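Local coordinates for protein putative polyketide cyclase SMa1630 (PDB 4U13) that is a putative polyketide cyclase whose SnoaL-like, NTF2-type fold is consistent with binding a small substrate, its own reaction being unestablished, at residues P7-M12 and S26-P31; M12-D17 and A75-K80. All coordinates share one frame; numbering follows the deposited sequence.

In the fold
Helix 8-19 carries both contacts, one after the other; Met12 ends one segment and begins the other, but of the two it takes part only in contact 1. In contact 1 the first part of the helix meets the chain leading into strand 29-30; in contact 2 the following turns lean on strand 74-82 of the curved sheet. Their centres lie about 10 Å apart, and packing joins them: Phe29 CZ is 3.9 Å from Tyr13 CE1, while Val10 CG1 reaches Val77 CG2 at 4.2 Å. Both are buried parts of the SnoaL-like domain. In this family the pocket generally lies between helices and sheet; no ligand marks it here. At Cys19 the same helix ends in an interchain disulfide.

Contact 1 of 2, residues P7-M12 and S26-P31; sequences PDIVNM and SETFAP
Ile9 and Thr28 bring the two backbones nearest, their CA atoms 6.9 Å apart, where the first turns of helix 8-19 face the chain between helix 22-26 and strand 29-30. Thr28 lies opposite two helix residues one turn apart, Ile9 and Met12. The selenomethionine Met12 lies alongside the threonine, the two side chains running past each other in opposite directions. Its CG and SE both come 3.6 Å from Thr28 OG1, so the hydroxyl rests against the middle of the chain. With CG anti to the backbone N (chi1 -171°), Met12 extends from the helix before bending at chi3 (-56°), a course that lays CG and SE beside the hydroxyl. Ile9, three residues earlier, brings CG1 and CD1 each to 4.0 Å from the carbonyl O of Thr28, a plain van der Waals approach. No hydrogen bond crosses between the segments. Threonine fits this buried place because its small side chain can pack against apolar neighbours while its OG1 makes a weak hydrogen bond to Ala24 O in helix 22-26. Ile9 and Thr28 both touch Ile103 of strand 102-108, whose backbone also bonds to those of Thr28 and Ala30. The whole joins the N-terminal helix and the short helix 22-26 after it to the sheet, as in the alpha+beta cone of the NTF2-like fold.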
ATOM      1  N   PRO A   7      -8.397  -9.919   7.335  1.00 69.28           N
ATOM      2  CA  PRO A   7      -7.516 -10.987   7.850  1.00 68.94           C
ATOM      3  C   PRO A   7      -6.048 -10.734   7.440  1.00 67.28           C
ATOM      4  O   PRO A   7      -5.780 -10.232   6.346  1.00 61.53           O
ATOM      5  CB  PRO A   7      -8.026 -12.258   7.161  1.00 67.71           C
ATOM      6  CG  PRO A   7      -9.367 -11.943   6.625  1.00 69.46           C
ATOM      7  CD  PRO A   7      -9.535 -10.445   6.562  1.00 70.91           C
ATOM      8  N   ASP A   8      -5.090 -11.079   8.289  1.00 67.72           N
ATOM      9  CA  ASP A   8      -3.690 -10.807   7.957  1.00 67.48           C
ATOM     10  C   ASP A   8      -3.305 -11.280   6.554  1.00 61.93           C
ATOM     11  O   ASP A   8      -2.557 -10.619   5.857  1.00 59.58           O
ATOM     12  CB  ASP A   8      -2.764 -11.488   8.952  1.00 73.50           C
ATOM     13  CG  ASP A   8      -2.720 -10.773  10.263  1.00 81.89           C
ATOM     14  OD1 ASP A   8      -3.048  -9.571  10.269  1.00 88.69           O
ATOM     15  OD2 ASP A   8      -2.358 -11.405  11.280  1.00 88.37           O
ATOM     16  N   ILE A   9      -3.790 -12.453   6.176  1.00 60.42           N
ATOM     17  CA  ILE A   9      -3.373 -13.058   4.947  1.00 60.92           C
ATOM     18  C   ILE A   9      -3.885 -12.309   3.691  1.00 59.55           C
ATOM     19  O   ILE A   9      -3.188 -12.234   2.689  1.00 58.59           O
ATOM     20  CB  ILE A   9      -3.737 -14.549   4.908  1.00 60.82           C
ATOM     21  CG1 ILE A   9      -2.981 -15.255   3.776  1.00 61.59           C
ATOM     22  CG2 ILE A   9      -5.227 -14.727   4.734  1.00 63.13           C
ATOM     23  CD1 ILE A   9      -1.480 -15.285   3.989  1.00 62.78           C
ATOM     24  N   VAL A  10      -5.102 -11.771   3.747  1.00 61.20           N
ATOM     25  CA  VAL A  10      -5.652 -10.988   2.669  1.00 56.16           C
ATOM     26  C   VAL A  10      -4.823  -9.713   2.553  1.00 56.02           C
ATOM     27  O   VAL A  10      -4.481  -9.229   1.464  1.00 55.24           O
ATOM     28  CB  VAL A  10      -7.105 -10.650   2.950  1.00 59.15           C
ATOM     29  CG1 VAL A  10      -7.609  -9.606   1.971  1.00 58.88           C
ATOM     30  CG2 VAL A  10      -7.949 -11.911   2.868  1.00 61.32           C
ATOM     31  N   ASN A  11      -4.490  -9.149   3.678  1.00 56.60           N
ATOM     32  CA  ASN A  11      -3.642  -7.966   3.669  1.00 61.47           C
ATOM     33  C   ASN A  11      -2.248  -8.173   3.039  1.00 59.27           C
ATOM     34  O   ASN A  11      -1.682  -7.271   2.394  1.00 55.03           O
ATOM     35  CB  ASN A  11      -3.476  -7.532   5.082  1.00 69.67           C
ATOM     36  CG  ASN A  11      -3.406  -6.069   5.201  1.00 80.45           C
ATOM     37  OD1 ASN A  11      -4.431  -5.433   5.455  1.00 87.28           O
ATOM     38  ND2 ASN A  11      -2.204  -5.504   5.011  1.00 83.59           N
HETATM   39  N   MSE A  12      -1.704  -9.367   3.242  1.00 56.28           N
HETATM   40  CA  MSE A  12      -0.438  -9.750   2.643  1.00 60.43           C
HETATM   41  C   MSE A  12      -0.548  -9.843   1.131  1.00 55.95           C
HETATM   42  O   MSE A  12       0.353  -9.409   0.429  1.00 55.34           O
HETATM   43  CB  MSE A  12      -0.040 -11.081   3.267  1.00 68.49           C
HETATM   44  CG  MSE A  12       1.390 -11.522   2.910  1.00 88.41           C
HETATM   45 SE   MSE A  12       1.827 -13.336   3.685  1.00120.06          SE
HETATM   46  CE  MSE A  12       1.439 -12.883   5.598  1.00 98.88           C
ATOM     47  N   SER A  26       3.968 -15.453  -3.688  1.00 61.37           N
ATOM     48  CA  SER A  26       3.993 -16.901  -3.834  1.00 65.93           C
ATOM     49  C   SER A  26       3.675 -17.611  -2.509  1.00 68.36           C
ATOM     50  O   SER A  26       2.947 -18.592  -2.499  1.00 72.52           O
ATOM     51  CB  SER A  26       5.355 -17.356  -4.364  1.00 69.15           C
ATOM     52  OG  SER A  26       6.345 -17.285  -3.348  1.00 73.44           O
ATOM     53  N   GLU A  27       4.183 -17.080  -1.404  1.00 68.19           N
ATOM     54  CA  GLU A  27       4.000 -17.678  -0.066  1.00 71.89           C
ATOM     55  C   GLU A  27       2.571 -17.394   0.510  1.00 68.47           C
ATOM     56  O   GLU A  27       2.211 -17.862   1.579  1.00 66.87           O
ATOM     57  CB  GLU A  27       5.202 -17.295   0.896  1.00 81.26           C
ATOM     58  CG  GLU A  27       5.371 -15.818   1.340  1.00 88.07           C
ATOM     59  CD  GLU A  27       6.830 -15.378   1.673  1.00 99.57           C
ATOM     60  OE1 GLU A  27       7.757 -15.694   0.886  1.00103.60           O
ATOM     61  OE2 GLU A  27       7.058 -14.661   2.697  1.00101.00           O
ATOM     62  N   THR A  28       1.739 -16.673  -0.239  1.00 62.45           N
ATOM     63  CA  THR A  28       0.407 -16.287   0.203  1.00 61.16           C
ATOM     64  C   THR A  28      -0.660 -17.357  -0.063  1.00 62.55           C
ATOM     65  O   THR A  28      -1.633 -17.471   0.682  1.00 67.32           O
ATOM     66  CB  THR A  28       0.062 -14.941  -0.458  1.00 60.70           C
ATOM     67  OG1 THR A  28       0.498 -13.887   0.388  1.00 60.43           O
ATOM     68  CG2 THR A  28      -1.351 -14.757  -0.680  1.00 61.22           C
ATOM     69  N   PHE A  29      -0.471 -18.150  -1.113  1.00 62.15           N
ATOM     70  CA  PHE A  29      -1.414 -19.177  -1.556  1.00 61.32           C
ATOM     71  C   PHE A  29      -1.053 -20.586  -1.156  1.00 68.64           C
ATOM     72  O   PHE A  29       0.103 -20.927  -1.082  1.00 70.88           O
ATOM     73  CB  PHE A  29      -1.446 -19.181  -3.051  1.00 60.68           C
ATOM     74  CG  PHE A  29      -2.072 -17.978  -3.633  1.00 60.87           C
ATOM     75  CD1 PHE A  29      -3.460 -17.944  -3.838  1.00 61.01           C
ATOM     76  CD2 PHE A  29      -1.300 -16.888  -4.011  1.00 59.28           C
ATOM     77  CE1 PHE A  29      -4.068 -16.845  -4.418  1.00 62.31           C
ATOM     78  CE2 PHE A  29      -1.905 -15.774  -4.585  1.00 59.74           C
ATOM     79  CZ  PHE A  29      -3.293 -15.749  -4.779  1.00 59.41           C
ATOM     80  N   ALA A  30      -2.073 -21.403  -0.925  1.00 76.11           N
ATOM     81  CA  ALA A  30      -1.906 -22.827  -0.644  1.00 77.59           C
ATOM     82  C   ALA A  30      -1.341 -23.454  -1.892  1.00 80.07           C
ATOM     83  O   ALA A  30      -1.586 -22.947  -2.975  1.00 78.54           O
ATOM     84  CB  ALA A  30      -3.261 -23.459  -0.338  1.00 79.09           C
ATOM     85  N   PRO A  31      -0.610 -24.568  -1.762  1.00 86.47           N
ATOM     86  CA  PRO A  31      -0.051 -25.199  -2.976  1.00 91.01           C
ATOM     87  C   PRO A  31      -1.131 -25.608  -4.019  1.00 92.17           C
ATOM     88  O   PRO A  31      -0.896 -25.527  -5.251  1.00 86.53           O
ATOM     89  CB  PRO A  31       0.674 -26.433  -2.419  1.00 94.18           C
ATOM     90  CG  PRO A  31       0.865 -26.168  -0.955  1.00 93.33           C
ATOM     91  CD  PRO A  31      -0.303 -25.336  -0.542  1.00 90.71           C
TER

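Contact 2 of 2, residues M12-D17 and A75-K80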
HETATM    1  N   MSE A  12      -1.704  -9.367   3.242  1.00 56.28           N
HETATM    2  CA  MSE A  12      -0.438  -9.750   2.643  1.00 60.43           C
HETATM    3  C   MSE A  12      -0.548  -9.843   1.131  1.00 55.95           C
HETATM    4  O   MSE A  12       0.353  -9.409   0.429  1.00 55.34           O
HETATM    5  CB  MSE A  12      -0.040 -11.081   3.267  1.00 68.49           C
HETATM    6  CG  MSE A  12       1.390 -11.522   2.910  1.00 88.41           C
HETATM    7 SE   MSE A  12       1.827 -13.336   3.685  1.00120.06          SE
HETATM    8  CE  MSE A  12       1.439 -12.883   5.598  1.00 98.88           C
ATOM      9  N   TYR A  13      -1.647 -10.410   0.629  1.00 47.41           N
ATOM     10  CA  TYR A  13      -1.935 -10.407  -0.783  1.00 46.28           C
ATOM     11  C   TYR A  13      -1.829  -9.008  -1.393  1.00 46.00           C
ATOM     12  O   TYR A  13      -1.047  -8.792  -2.318  1.00 47.27           O
ATOM     13  CB  TYR A  13      -3.305 -11.032  -1.081  1.00 47.26           C
ATOM     14  CG  TYR A  13      -3.589 -10.978  -2.543  1.00 45.91           C
ATOM     15  CD1 TYR A  13      -3.124 -11.960  -3.394  1.00 47.05           C
ATOM     16  CD2 TYR A  13      -4.186  -9.868  -3.088  1.00 50.03           C
ATOM     17  CE1 TYR A  13      -3.305 -11.862  -4.754  1.00 47.12           C
ATOM     18  CE2 TYR A  13      -4.367  -9.734  -4.453  1.00 47.15           C
ATOM     19  CZ  TYR A  13      -3.924 -10.738  -5.276  1.00 48.77           C
ATOM     20  OH  TYR A  13      -4.114 -10.617  -6.652  1.00 55.01           O
ATOM     21  N   PHE A  14      -2.545  -8.037  -0.849  1.00 47.99           N
ATOM     22  CA  PHE A  14      -2.585  -6.704  -1.451  1.00 45.63           C
ATOM     23  C   PHE A  14      -1.301  -5.937  -1.287  1.00 47.15           C
ATOM     24  O   PHE A  14      -0.956  -5.144  -2.156  1.00 46.18           O
ATOM     25  CB  PHE A  14      -3.731  -5.883  -0.871  1.00 46.06           C
ATOM     26  CG  PHE A  14      -5.066  -6.303  -1.413  1.00 45.46           C
ATOM     27  CD1 PHE A  14      -5.384  -6.036  -2.709  1.00 45.10           C
ATOM     28  CD2 PHE A  14      -5.952  -7.024  -0.650  1.00 46.13           C
ATOM     29  CE1 PHE A  14      -6.602  -6.425  -3.227  1.00 45.44           C
ATOM     30  CE2 PHE A  14      -7.161  -7.398  -1.139  1.00 45.54           C
ATOM     31  CZ  PHE A  14      -7.473  -7.132  -2.464  1.00 45.36           C
ATOM     32  N   ASP A  15      -0.564  -6.185  -0.210  1.00 49.66           N
ATOM     33  CA  ASP A  15       0.756  -5.501   0.021  1.00 52.36           C
ATOM     34  C   ASP A  15       1.784  -5.968  -1.001  1.00 51.01           C
ATOM     35  O   ASP A  15       2.598  -5.172  -1.570  1.00 49.36           O
ATOM     36  CB  ASP A  15       1.323  -5.813   1.405  1.00 60.15           C
ATOM     37  CG  ASP A  15       0.607  -5.042   2.555  1.00 65.13           C
ATOM     38  OD1 ASP A  15       0.172  -3.890   2.347  1.00 68.55           O
ATOM     39  OD2 ASP A  15       0.505  -5.574   3.692  1.00 77.73           O
ATOM     40  N   ALA A  16       1.699  -7.255  -1.257  1.00 47.62           N
ATOM     41  CA  ALA A  16       2.592  -7.897  -2.206  1.00 49.48           C
ATOM     42  C   ALA A  16       2.244  -7.592  -3.651  1.00 49.29           C
ATOM     43  O   ALA A  16       3.131  -7.327  -4.448  1.00 49.70           O
ATOM     44  CB  ALA A  16       2.558  -9.402  -1.988  1.00 49.99           C
ATOM     45  N   ASP A  17       0.953  -7.651  -3.968  1.00 48.98           N
ATOM     46  CA  ASP A  17       0.457  -7.211  -5.242  1.00 49.65           C
ATOM     47  C   ASP A  17       0.949  -5.786  -5.487  1.00 49.91           C
ATOM     48  O   ASP A  17       1.563  -5.455  -6.463  1.00 48.32           O
ATOM     49  CB  ASP A  17      -1.071  -7.258  -5.220  1.00 53.04           C
ATOM     50  CG  ASP A  17      -1.701  -6.983  -6.570  1.00 56.18           C
ATOM     51  OD1 ASP A  17      -1.043  -7.228  -7.589  1.00 58.20           O
ATOM     52  OD2 ASP A  17      -2.889  -6.571  -6.625  1.00 56.43           O
ATOM     53  N   ALA A  75     -13.622 -14.134   2.813  1.00 72.39           N
ATOM     54  CA  ALA A  75     -13.470 -12.676   2.894  1.00 65.38           C
ATOM     55  C   ALA A  75     -13.685 -12.032   1.530  1.00 63.84           C
ATOM     56  O   ALA A  75     -13.084 -12.425   0.523  1.00 60.72           O
ATOM     57  CB  ALA A  75     -12.118 -12.302   3.435  1.00 63.52           C
ATOM     58  N   LEU A  76     -14.560 -11.033   1.537  1.00 64.06           N
ATOM     59  CA  LEU A  76     -15.021 -10.345   0.346  1.00 63.55           C
ATOM     60  C   LEU A  76     -14.567  -8.916   0.379  1.00 63.46           C
ATOM     61  O   LEU A  76     -14.961  -8.162   1.269  1.00 63.25           O
ATOM     62  CB  LEU A  76     -16.532 -10.336   0.293  1.00 66.08           C
ATOM     63  CG  LEU A  76     -17.176 -11.500  -0.452  1.00 71.23           C
ATOM     64  CD1 LEU A  76     -16.771 -12.838   0.153  1.00 72.15           C
ATOM     65  CD2 LEU A  76     -18.704 -11.338  -0.443  1.00 73.74           C
ATOM     66  N   VAL A  77     -13.782  -8.532  -0.628  1.00 60.01           N
ATOM     67  CA  VAL A  77     -13.162  -7.236  -0.657  1.00 54.83           C
ATOM     68  C   VAL A  77     -13.511  -6.539  -1.961  1.00 51.71           C
ATOM     69  O   VAL A  77     -13.356  -7.094  -3.051  1.00 56.65           O
ATOM     70  CB  VAL A  77     -11.612  -7.364  -0.464  1.00 54.19           C
ATOM     71  CG1 VAL A  77     -10.909  -6.017  -0.439  1.00 53.56           C
ATOM     72  CG2 VAL A  77     -11.298  -8.014   0.849  1.00 56.56           C
ATOM     73  N   ARG A  78     -14.037  -5.331  -1.842  1.00 49.55           N
ATOM     74  CA  ARG A  78     -14.246  -4.487  -2.990  1.00 49.13           C
ATOM     75  C   ARG A  78     -12.949  -3.718  -3.210  1.00 47.87           C
ATOM     76  O   ARG A  78     -12.429  -3.048  -2.261  1.00 44.10           O
ATOM     77  CB  ARG A  78     -15.399  -3.517  -2.792  1.00 51.31           C
ATOM     78  CG  ARG A  78     -16.755  -4.196  -2.863  1.00 57.72           C
ATOM     79  CD  ARG A  78     -17.866  -3.194  -2.537  1.00 59.65           C
ATOM     80  NE  ARG A  78     -17.889  -2.055  -3.494  1.00 61.68           N
ATOM     81  CZ  ARG A  78     -18.614  -2.018  -4.625  1.00 58.54           C
ATOM     82  NH1 ARG A  78     -19.353  -3.071  -4.964  1.00 57.66           N
ATOM     83  NH2 ARG A  78     -18.577  -0.941  -5.420  1.00 54.08           N
ATOM     84  N   ALA A  79     -12.425  -3.777  -4.443  1.00 43.52           N
ATOM     85  CA  ALA A  79     -11.205  -3.061  -4.708  1.00 44.71           C
ATOM     86  C   ALA A  79     -11.269  -2.222  -5.972  1.00 45.34           C
ATOM     87  O   ALA A  79     -11.828  -2.632  -6.994  1.00 44.71           O
ATOM     88  CB  ALA A  79     -10.027  -4.030  -4.716  1.00 45.58           C
ATOM     89  N   LYS A  80     -10.742  -1.008  -5.892  1.00 47.82           N
ATOM     90  CA  LYS A  80     -10.727  -0.146  -7.054  1.00 50.29           C
ATOM     91  C   LYS A  80      -9.493  -0.547  -7.821  1.00 48.77           C
ATOM     92  O   LYS A  80      -8.396  -0.589  -7.297  1.00 49.52           O
ATOM     93  CB  LYS A  80     -10.701   1.322  -6.699  1.00 53.69           C
ATOM     94  CG  LYS A  80     -10.970   2.185  -7.930  1.00 60.23           C
ATOM     95  CD  LYS A  80     -10.839   3.684  -7.642  1.00 67.77           C
ATOM     96  CE  LYS A  80      -9.382   4.107  -7.577  1.00 77.23           C
ATOM     97  NZ  LYS A  80      -9.206   5.306  -6.709  1.00 87.15           N
TER
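The ring of Phe14 points from helix 8-19 toward strand 74-82, and Val77 and Ala79 receive it obliquely at its far end. Over one ring face lies Tyr13, the preceding residue, with CD2 3.9 Å above the plane and over the centre. At the far end, CE2 and CZ each stand 4.1 Å from Val77 CG1, while CE1 lies 4.4 Å from Ala79 CB. The two aliphatic groups thus meet adjoining corners of the same ring. A third aromatic, Tyr94, meets it with the planes turned by about 50°.

Phe14 CG stands anti to the carbonyl carbon (chi1 -75°), and from there the ring spans a backbone gap of 9.9 Å between the CA atoms of Phe14 and Ala79. A large ring suits that distance, since the side chains turned toward the helix, Val77 and Ala79, are short. Val77 comes from the opposite direction, and its CG1, anti to the backbone N (chi1 -178°), supplies the methyl that the ring touches. Ala79, two residues along and so on the same side of the strand, meets the CE1 corner with its single methyl. No hydrogen bond joins the segments; the contact is wholly apolar and buried.

Strand 74-82 lies between strands 90-99 and 62-71, and Pro65 of the latter touches both Phe14 and Val77. One turn on from Tyr13, Asp17 OD1 accepts a hydrogen bond from Trp52 NE1, linking the helix to helix 44-59. Tyr13 meets Phe96 of strand 90-99 edge-to-face and touches Leu25 of helix 22-26, so the helix is wedged between the concave sheet and its companion helices.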